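Local coordinates for protein PHB depolymerase (Penicillium funiculosum, PDB 2D81) that hydrolyses ester bonds of the biopolyester polyhydroxybutyrate as a depolymerase of the alpha/beta hydrolase fold with a circularly permuted chain, at residues S12-L18 with C221-L227; N37-F43 with Q90-W96; V85-G89 with N118-S122. All blocks are in the same frame, centred on the assembly; numbering follows the deposited sequence.

Contact 1: S12-L18 with C221-L227; sequences SVSVSGL and CSLHVAL
From Val13 paired with Leu223 to Gly17 paired with Leu227, strands 13-18 and 221-227 run parallel, their directions 20° apart, and five backbone hydrogen bonds alternate between them, Val225 N to Ser14 O (2.9 Å) and Ser16 N to Val225 O (2.8 Å) at the middle. The instructive side chain is His224. With CG anti to the backbone N (chi1 -174°), its ring leans over the neighbouring strand and lies between two serines that share its face of the sheet. Ser14 OG meets ND1 at 2.8 Å and Ser16 OG meets NE2 at 2.7 Å, each hydroxyl standing at the ring edge near its plane. Both nitrogens of a buried imidazole are thus gripped, which fixes the ring's rotation. The hydroxyls are themselves held from farther off: Ser14 OG also bonds Tyr173, and Ser16 OG bonds Tyr247, whose ring meets that of His224. A phenylalanine here would probably leave both serine hydroxyls without their mates on this strand.

The other face is apolar. Val15 crosses Val225 at a slant, its CG2 branch 3.8 Å from Val225 CB and also reaching Leu227 CD1 at 4.1 Å. Ala25 and Leu28 of helix 20-31 cover Val15 there, and Met24 with Leu28 covers Leu227. Gly17 fits because a beta carbon would run into Leu227 O.

Strand 13-18 then leads through a sharp turn into helix 20-31, an order consistent with the nucleophile elbow of alpha/beta hydrolases, where this crystallised variant probably carries an alanine in place of the nucleophilic serine. The chemistry implies a strand pair with an apolar face of valines and leucines and, on the other, a buried imidazole satisfied by neutral hydroxyls.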
# COMPACT_ATOMS: atom_id res chain seq x y z
N SER A 12 -3.69 11.51 -11.06
CA SER A 12 -3.88 11.81 -9.65
C SER A 12 -3.86 10.55 -8.79
O SER A 12 -4.39 10.54 -7.67
CB SER A 12 -5.22 12.53 -9.44
OG SER A 12 -6.30 11.67 -9.72
N VAL A 13 -3.26 9.49 -9.32
CA VAL A 13 -3.29 8.19 -8.67
C VAL A 13 -2.06 7.94 -7.79
O VAL A 13 -0.93 8.29 -8.16
CB VAL A 13 -3.40 7.05 -9.72
CG1 VAL A 13 -3.44 5.70 -9.03
CG2 VAL A 13 -4.66 7.24 -10.56
N SER A 14 -2.29 7.35 -6.63
CA SER A 14 -1.21 7.01 -5.70
C SER A 14 -1.60 5.76 -4.90
O SER A 14 -2.72 5.26 -5.03
CB SER A 14 -0.94 8.18 -4.75
OG SER A 14 -2.10 8.49 -3.99
N VAL A 15 -0.67 5.28 -4.08
CA VAL A 15 -0.89 4.06 -3.30
C VAL A 15 -0.07 4.07 -2.01
O VAL A 15 1.01 4.66 -1.95
CB VAL A 15 -0.49 2.80 -4.13
CG1 VAL A 15 0.97 2.90 -4.57
CG2 VAL A 15 -0.72 1.54 -3.32
N SER A 16 -0.61 3.44 -0.96
CA SER A 16 0.14 3.22 0.28
C SER A 16 -0.31 1.91 0.92
O SER A 16 -1.29 1.31 0.51
CB SER A 16 -0.07 4.39 1.26
OG SER A 16 -1.38 4.40 1.82
N GLY A 17 0.42 1.48 1.95
CA GLY A 17 0.04 0.26 2.64
C GLY A 17 0.90 -0.03 3.85
O GLY A 17 1.93 0.61 4.06
N LEU A 18 0.45 -0.99 4.66
CA LEU A 18 1.16 -1.38 5.88
C LEU A 18 1.84 -2.73 5.73
O LEU A 18 1.22 -3.70 5.28
CB LEU A 18 0.17 -1.45 7.05
CG LEU A 18 0.75 -1.97 8.37
CD1 LEU A 18 1.68 -0.93 8.99
CD2 LEU A 18 -0.40 -2.28 9.32
N CYS A 221 -12.25 13.64 -9.44
CA CYS A 221 -11.73 13.11 -8.18
C CYS A 221 -10.35 12.49 -8.36
O CYS A 221 -9.93 12.19 -9.48
CB CYS A 221 -12.72 12.09 -7.61
SG CYS A 221 -14.19 12.93 -6.92
N SER A 222 -9.64 12.31 -7.25
CA SER A 222 -8.38 11.58 -7.24
C SER A 222 -8.60 10.17 -6.73
O SER A 222 -9.71 9.82 -6.31
CB SER A 222 -7.36 12.30 -6.36
OG SER A 222 -7.85 12.46 -5.04
N LEU A 223 -7.55 9.36 -6.75
CA LEU A 223 -7.64 7.97 -6.31
C LEU A 223 -6.40 7.56 -5.52
O LEU A 223 -5.28 7.66 -6.02
CB LEU A 223 -7.81 7.05 -7.52
CG LEU A 223 -7.76 5.54 -7.25
CD1 LEU A 223 -8.94 5.11 -6.40
CD2 LEU A 223 -7.77 4.79 -8.58
N HIS A 224 -6.62 7.10 -4.30
CA HIS A 224 -5.55 6.50 -3.50
C HIS A 224 -5.90 5.04 -3.23
O HIS A 224 -7.01 4.72 -2.80
CB HIS A 224 -5.40 7.24 -2.17
CG HIS A 224 -4.23 6.78 -1.35
ND1 HIS A 224 -2.93 7.08 -1.67
CD2 HIS A 224 -4.17 6.02 -0.23
CE1 HIS A 224 -2.12 6.53 -0.79
NE2 HIS A 224 -2.85 5.88 0.10
N VAL A 225 -4.94 4.16 -3.49
CA VAL A 225 -5.09 2.74 -3.20
C VAL A 225 -4.42 2.46 -1.85
O VAL A 225 -3.24 2.75 -1.68
CB VAL A 225 -4.42 1.88 -4.29
CG1 VAL A 225 -4.63 0.40 -4.00
CG2 VAL A 225 -5.00 2.24 -5.65
N ALA A 226 -5.19 1.92 -0.91
CA ALA A 226 -4.66 1.62 0.42
C ALA A 226 -4.63 0.11 0.66
O ALA A 226 -5.66 -0.56 0.56
CB ALA A 226 -5.51 2.31 1.49
N LEU A 227 -3.46 -0.41 0.99
CA LEU A 227 -3.26 -1.85 1.10
C LEU A 227 -3.07 -2.33 2.54
O LEU A 227 -2.11 -1.95 3.21
CB LEU A 227 -2.05 -2.28 0.26
CG LEU A 227 -2.13 -1.98 -1.24
CD1 LEU A 227 -0.79 -2.28 -1.88
CD2 LEU A 227 -3.24 -2.80 -1.88

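Contact 2: N37-F43 with Q90-W96; sequences NVGFGVF and QRKIYMW. With NAG (2-acetamido-2-deoxy-beta-D-glucopyranose), chain B.
Val38 O accepts Lys92 N at 2.9 Å and so starts a ladder of five backbone hydrogen bonds, which continues with Phe40 N to Lys92 O, Tyr94 N to Phe40 O, Val42 N to Tyr94 O and Trp96 N to Val42 O. Beside its first rung a water donates to Val38 O, with a weak second bond to Gln90 O. Arg91 bends back at chi2 (-74°) to lay one face of its guanidinium against the backbone of Asn37, with Asn37 CA 3.2 Å above the plane. Its hydrogen bonds go elsewhere: NH2 donates to Gln90 O at 2.8 Å from above that carbonyl's plane, and NH1 to Ser33 O.

Strands 39-43 and 92-96, only 5° from parallel, are adjacent members of the central sheet of the alpha/beta hydrolase fold, and the chain between them passes through helix 68-77 in a beta-alpha-beta crossover. Gly39 marks where strand 39-43 begins: a beta carbon would collide with Lys92 O, and the backbone angles of Gly39 would jam it against the preceding carbonyl as well.

On one face Phe40 and Ile93 lie side by side. CG1 of Ile93 sits over the Phe40 ring, 4.3 Å from its centroid, in a CH-pi contact, and Phe40 CZ touches Ile93 CD1 at 3.8 Å; Leu116 of helix 106-116 covers Phe40 from beyond. The other face carries an aromatic cluster. Phe43 CE2 meets Tyr94 CE2 at 3.6 Å with the two rings inclined at 56°, while Phe43 CD2 rests 3.7 Å from Trp96 CB. Tyr94 OH is bonded to Tyr162 and Trp96 NE1 to Thr130. At the outer end Lys92 curls toward Trp171, which offers both its carbonyl and its ring, and Lys92 CD passes 3.2 Å from O5 of the attached N-acetylglucosamine.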
# COMPACT_ATOMS: atom_id res chain seq x y z
N ASN A 37 1.32 7.90 -10.45
CA ASN A 37 2.17 8.98 -10.93
C ASN A 37 2.31 10.17 -9.99
O ASN A 37 3.16 11.03 -10.21
CB ASN A 37 1.67 9.46 -12.29
CG ASN A 37 0.16 9.44 -12.40
OD1 ASN A 37 -0.54 9.99 -11.55
ND2 ASN A 37 -0.35 8.81 -13.45
N VAL A 38 1.50 10.22 -8.93
CA VAL A 38 1.69 11.26 -7.92
C VAL A 38 2.75 10.80 -6.92
O VAL A 38 3.62 11.58 -6.52
CB VAL A 38 0.38 11.57 -7.17
CG1 VAL A 38 0.61 12.72 -6.21
CG2 VAL A 38 -0.72 11.93 -8.16
N GLY A 39 2.67 9.54 -6.52
CA GLY A 39 3.65 9.00 -5.59
C GLY A 39 3.08 7.86 -4.78
O GLY A 39 2.04 7.31 -5.13
N PHE A 40 3.76 7.50 -3.70
CA PHE A 40 3.30 6.41 -2.84
C PHE A 40 3.78 6.53 -1.40
O PHE A 40 4.68 7.32 -1.10
CB PHE A 40 3.73 5.05 -3.42
CG PHE A 40 5.21 4.93 -3.67
CD1 PHE A 40 5.78 5.44 -4.82
CD2 PHE A 40 6.02 4.27 -2.75
CE1 PHE A 40 7.15 5.31 -5.06
CE2 PHE A 40 7.39 4.13 -2.97
CZ PHE A 40 7.95 4.65 -4.14
N GLY A 41 3.16 5.75 -0.52
CA GLY A 41 3.52 5.77 0.88
C GLY A 41 3.72 4.36 1.41
O GLY A 41 3.03 3.42 1.02
N VAL A 42 4.68 4.20 2.32
CA VAL A 42 4.98 2.90 2.89
C VAL A 42 5.03 2.98 4.41
O VAL A 42 5.84 3.72 4.97
CB VAL A 42 6.34 2.36 2.37
CG1 VAL A 42 6.64 0.99 2.98
CG2 VAL A 42 6.32 2.28 0.85
N PHE A 43 4.15 2.23 5.07
CA PHE A 43 4.17 2.12 6.53
C PHE A 43 4.79 0.78 6.93
O PHE A 43 4.20 -0.27 6.70
CB PHE A 43 2.75 2.18 7.12
CG PHE A 43 2.02 3.47 6.85
CD1 PHE A 43 1.29 3.65 5.68
CD2 PHE A 43 2.02 4.49 7.80
CE1 PHE A 43 0.58 4.83 5.45
CE2 PHE A 43 1.31 5.68 7.58
CZ PHE A 43 0.59 5.84 6.41
N GLN A 90 10.33 12.24 -9.92
CA GLN A 90 9.22 13.19 -9.83
C GLN A 90 8.02 12.57 -9.13
O GLN A 90 6.89 12.67 -9.62
CB GLN A 90 8.81 13.66 -11.23
CG GLN A 90 9.87 14.46 -11.96
CD GLN A 90 9.35 15.06 -13.25
OE1 GLN A 90 8.82 14.36 -14.11
NE2 GLN A 90 9.50 16.37 -13.39
N ARG A 91 8.27 11.94 -8.00
CA ARG A 91 7.21 11.33 -7.20
C ARG A 91 7.32 11.80 -5.76
O ARG A 91 8.42 11.97 -5.23
CB ARG A 91 7.32 9.81 -7.26
CG ARG A 91 7.11 9.22 -8.65
CD ARG A 91 5.65 9.26 -9.06
NE ARG A 91 5.44 8.75 -10.41
CZ ARG A 91 5.64 9.46 -11.52
NH1 ARG A 91 5.43 8.91 -12.71
NH2 ARG A 91 6.04 10.72 -11.44
N LYS A 92 6.17 12.00 -5.12
CA LYS A 92 6.12 12.25 -3.69
C LYS A 92 6.15 10.90 -2.98
O LYS A 92 5.31 10.04 -3.25
CB LYS A 92 4.85 13.01 -3.31
CG LYS A 92 4.69 14.35 -4.02
CD LYS A 92 5.83 15.29 -3.70
CE LYS A 92 5.79 15.75 -2.25
NZ LYS A 92 4.61 16.62 -2.00
N ILE A 93 7.12 10.72 -2.09
CA ILE A 93 7.27 9.44 -1.40
C ILE A 93 7.23 9.66 0.11
O ILE A 93 8.03 10.42 0.66
CB ILE A 93 8.59 8.75 -1.79
CG1 ILE A 93 8.62 8.50 -3.30
CG2 ILE A 93 8.74 7.43 -1.04
CD1 ILE A 93 9.91 7.91 -3.81
N TYR A 94 6.28 8.99 0.75
CA TYR A 94 6.11 9.06 2.20
C TYR A 94 6.51 7.73 2.82
O TYR A 94 6.12 6.67 2.33
CB TYR A 94 4.65 9.37 2.54
CG TYR A 94 4.33 9.27 4.01
CD1 TYR A 94 4.54 10.34 4.87
CD2 TYR A 94 3.85 8.08 4.56
CE1 TYR A 94 4.28 10.24 6.23
CE2 TYR A 94 3.59 7.96 5.92
CZ TYR A 94 3.81 9.04 6.75
OH TYR A 94 3.56 8.93 8.09
N MET A 95 7.29 7.78 3.89
CA MET A 95 7.72 6.58 4.59
C MET A 95 7.58 6.75 6.10
O MET A 95 7.86 7.82 6.64
CB MET A 95 9.18 6.26 4.24
CG MET A 95 9.36 5.77 2.81
SD MET A 95 11.09 5.57 2.36
CE MET A 95 11.47 7.25 1.87
N TRP A 96 7.13 5.69 6.77
CA TRP A 96 6.89 5.73 8.21
C TRP A 96 7.35 4.45 8.88
O TRP A 96 7.17 3.36 8.34
CB TRP A 96 5.40 5.94 8.52
CG TRP A 96 5.09 5.92 9.99
CD1 TRP A 96 5.15 6.98 10.86
CD2 TRP A 96 4.69 4.79 10.78
NE1 TRP A 96 4.83 6.58 12.13
CE2 TRP A 96 4.54 5.24 12.11
CE3 TRP A 96 4.45 3.44 10.49
CZ2 TRP A 96 4.15 4.38 13.15
CZ3 TRP A 96 4.07 2.58 11.52
CH2 TRP A 96 3.92 3.06 12.84
C1 NAG B . 8.12 17.39 -6.30
C2 NAG B . 8.59 17.48 -7.76
C3 NAG B . 7.65 18.36 -8.61
C4 NAG B . 6.17 18.09 -8.33
C5 NAG B . 5.91 18.05 -6.83
C6 NAG B . 4.47 17.73 -6.47
C7 NAG B . 10.88 17.55 -8.57
C8 NAG B . 12.02 18.49 -8.94
N2 NAG B . 9.93 18.05 -7.78
O3 NAG B . 7.91 18.14 -9.99
O4 NAG B . 5.38 19.12 -8.92
O5 NAG B . 6.74 17.04 -6.23
O6 NAG B . 4.12 18.30 -5.22
O7 NAG B . 10.87 16.40 -8.99
O HOH W 1 4.38 14.07 -7.79

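Contact 3: V85-G89 with N118-S122; sequences VANLG and NFDNS
Apolar contact between Val85, Leu88 and Phe119 opens this example of two loops whose hydrogen bonding to each other runs through water. Phe119 CD2 lies 3.9 Å from Val85 CB, with the CG2 branch of the valine just as near, the two side chains crossing at a slant. Leu88 runs alongside Phe119 and points the same way, its CD1 3.9 Å from Phe119 CB. Because Phe119 carries CG anti to its carbonyl carbon (chi1 -50°), CB is left to Leu88 while the rim of the ring goes to Val85. Asn118 CB rests over one face of that ring, and Met74 of helix 68-77 touches both Leu88 and Phe119.

Each loop follows a helix of the sandwich, 68-77 or 106-116, and leads into a strand of the central sheet, 92-98 or 125-130. The contact therefore ties together the equivalent returns of two successive beta-alpha-beta crossovers of the alpha/beta hydrolase fold, at the surface beside the attached N-acetylglucosamine, which touches Gly89 and Asn121.

Polar contact across the loops is carried by two bridging waters. One donates to Val85 O at 2.8 Å and to Phe119 O at 2.7 Å. The other donates to Leu88 O at 2.8 Å and accepts from Asn121 N at 2.9 Å, so the carbonyls of Val85 and Leu88 are linked to the far loop through water. Val85 O has a second donor in Leu88 N, an i to i+3 bond that Gly89 N repeats with Ala86 O.

Close backbone approach makes up the rest. Asp120 CA points a C-H at Leu88 O, 3.5 Å away. Gly89 CA comes to 3.3 Å from Phe119 O, at a place where a beta carbon would be crowded by Ala86 O.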
# COMPACT_ATOMS: atom_id res chain seq x y z
N VAL A 85 12.77 4.13 -14.12
CA VAL A 85 13.05 4.65 -12.78
C VAL A 85 13.24 6.16 -12.78
O VAL A 85 13.24 6.79 -11.72
CB VAL A 85 14.29 3.97 -12.16
CG1 VAL A 85 14.03 2.49 -11.96
CG2 VAL A 85 15.51 4.18 -13.06
N ALA A 86 13.39 6.74 -13.97
CA ALA A 86 13.41 8.20 -14.09
C ALA A 86 12.14 8.81 -13.50
O ALA A 86 12.15 9.92 -12.97
CB ALA A 86 13.56 8.60 -15.56
N ASN A 87 11.03 8.08 -13.60
CA ASN A 87 9.77 8.56 -13.03
C ASN A 87 9.90 8.83 -11.54
O ASN A 87 9.30 9.77 -11.02
CB ASN A 87 8.65 7.54 -13.25
CG ASN A 87 8.31 7.34 -14.71
OD1 ASN A 87 8.58 8.20 -15.55
ND2 ASN A 87 7.70 6.20 -15.03
N LEU A 88 10.69 8.01 -10.85
CA LEU A 88 10.79 8.13 -9.40
C LEU A 88 11.39 9.47 -8.98
O LEU A 88 11.27 9.88 -7.82
CB LEU A 88 11.62 6.98 -8.83
CG LEU A 88 11.02 5.59 -9.03
CD1 LEU A 88 12.01 4.54 -8.55
CD2 LEU A 88 9.69 5.48 -8.28
N GLY A 89 12.02 10.15 -9.93
CA GLY A 89 12.60 11.45 -9.64
C GLY A 89 11.56 12.55 -9.53
O GLY A 89 11.88 13.66 -9.10
N ASN A 118 18.49 6.57 -4.41
CA ASN A 118 19.25 6.49 -5.66
C ASN A 118 18.47 7.09 -6.83
O ASN A 118 19.06 7.44 -7.85
CB ASN A 118 19.58 5.03 -5.98
CG ASN A 118 20.66 4.48 -5.08
OD1 ASN A 118 21.85 4.74 -5.28
ND2 ASN A 118 20.26 3.71 -4.07
N PHE A 119 17.16 7.21 -6.67
CA PHE A 119 16.29 7.56 -7.80
C PHE A 119 15.38 8.76 -7.54
O PHE A 119 14.89 9.38 -8.48
CB PHE A 119 15.44 6.36 -8.20
CG PHE A 119 16.23 5.10 -8.39
CD1 PHE A 119 16.25 4.13 -7.39
CD2 PHE A 119 16.98 4.90 -9.54
CE1 PHE A 119 17.01 2.97 -7.54
CE2 PHE A 119 17.74 3.75 -9.70
CZ PHE A 119 17.76 2.78 -8.70
N ASP A 120 15.13 9.07 -6.27
CA ASP A 120 14.15 10.10 -5.93
C ASP A 120 14.74 11.47 -5.61
O ASP A 120 15.96 11.66 -5.64
CB ASP A 120 13.26 9.62 -4.77
CG ASP A 120 14.02 9.43 -3.47
OD1 ASP A 120 13.53 8.65 -2.62
OD2 ASP A 120 15.08 10.06 -3.26
N ASN A 121 13.86 12.41 -5.32
CA ASN A 121 14.22 13.79 -5.01
C ASN A 121 13.98 14.03 -3.52
O ASN A 121 12.86 13.86 -3.03
CB ASN A 121 13.34 14.73 -5.84
CG ASN A 121 13.40 16.18 -5.36
OD1 ASN A 121 14.44 16.83 -5.46
ND2 ASN A 121 12.28 16.68 -4.85
N SER A 122 15.03 14.40 -2.79
CA SER A 122 14.95 14.45 -1.33
C SER A 122 13.87 15.41 -0.82
O SER A 122 13.20 15.13 0.18
CB SER A 122 16.30 14.84 -0.72
OG SER A 122 16.61 16.20 -0.95
O HOH W 2 15.09 8.74 -11.09
O HOH W 3 11.11 11.99 -6.05

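In the fold
All three contacts belong to one alpha/beta hydrolase domain. Contacts 1 and 2, their centres 10 Å apart, share the central sheet: strands 13-18 and 39-43 are neighbours, joined by probable hydrogen bonds such as Gly41 N to Val15 O, so that 221-227, 13-18, 39-43 and 92-98 lie side by side. Contact 3 sits at the surface, its centre about 11 Å from that of contact 2 and about 19 Å from that of contact 1, and touches contact 2 through Leu88 on Phe40 and Asp120 on Ile93. Along the chain contacts 2 and 3 alternate, and both fall within the long span that contact 1 brings together, which sets the late strand 221-227 beside the early 13-18.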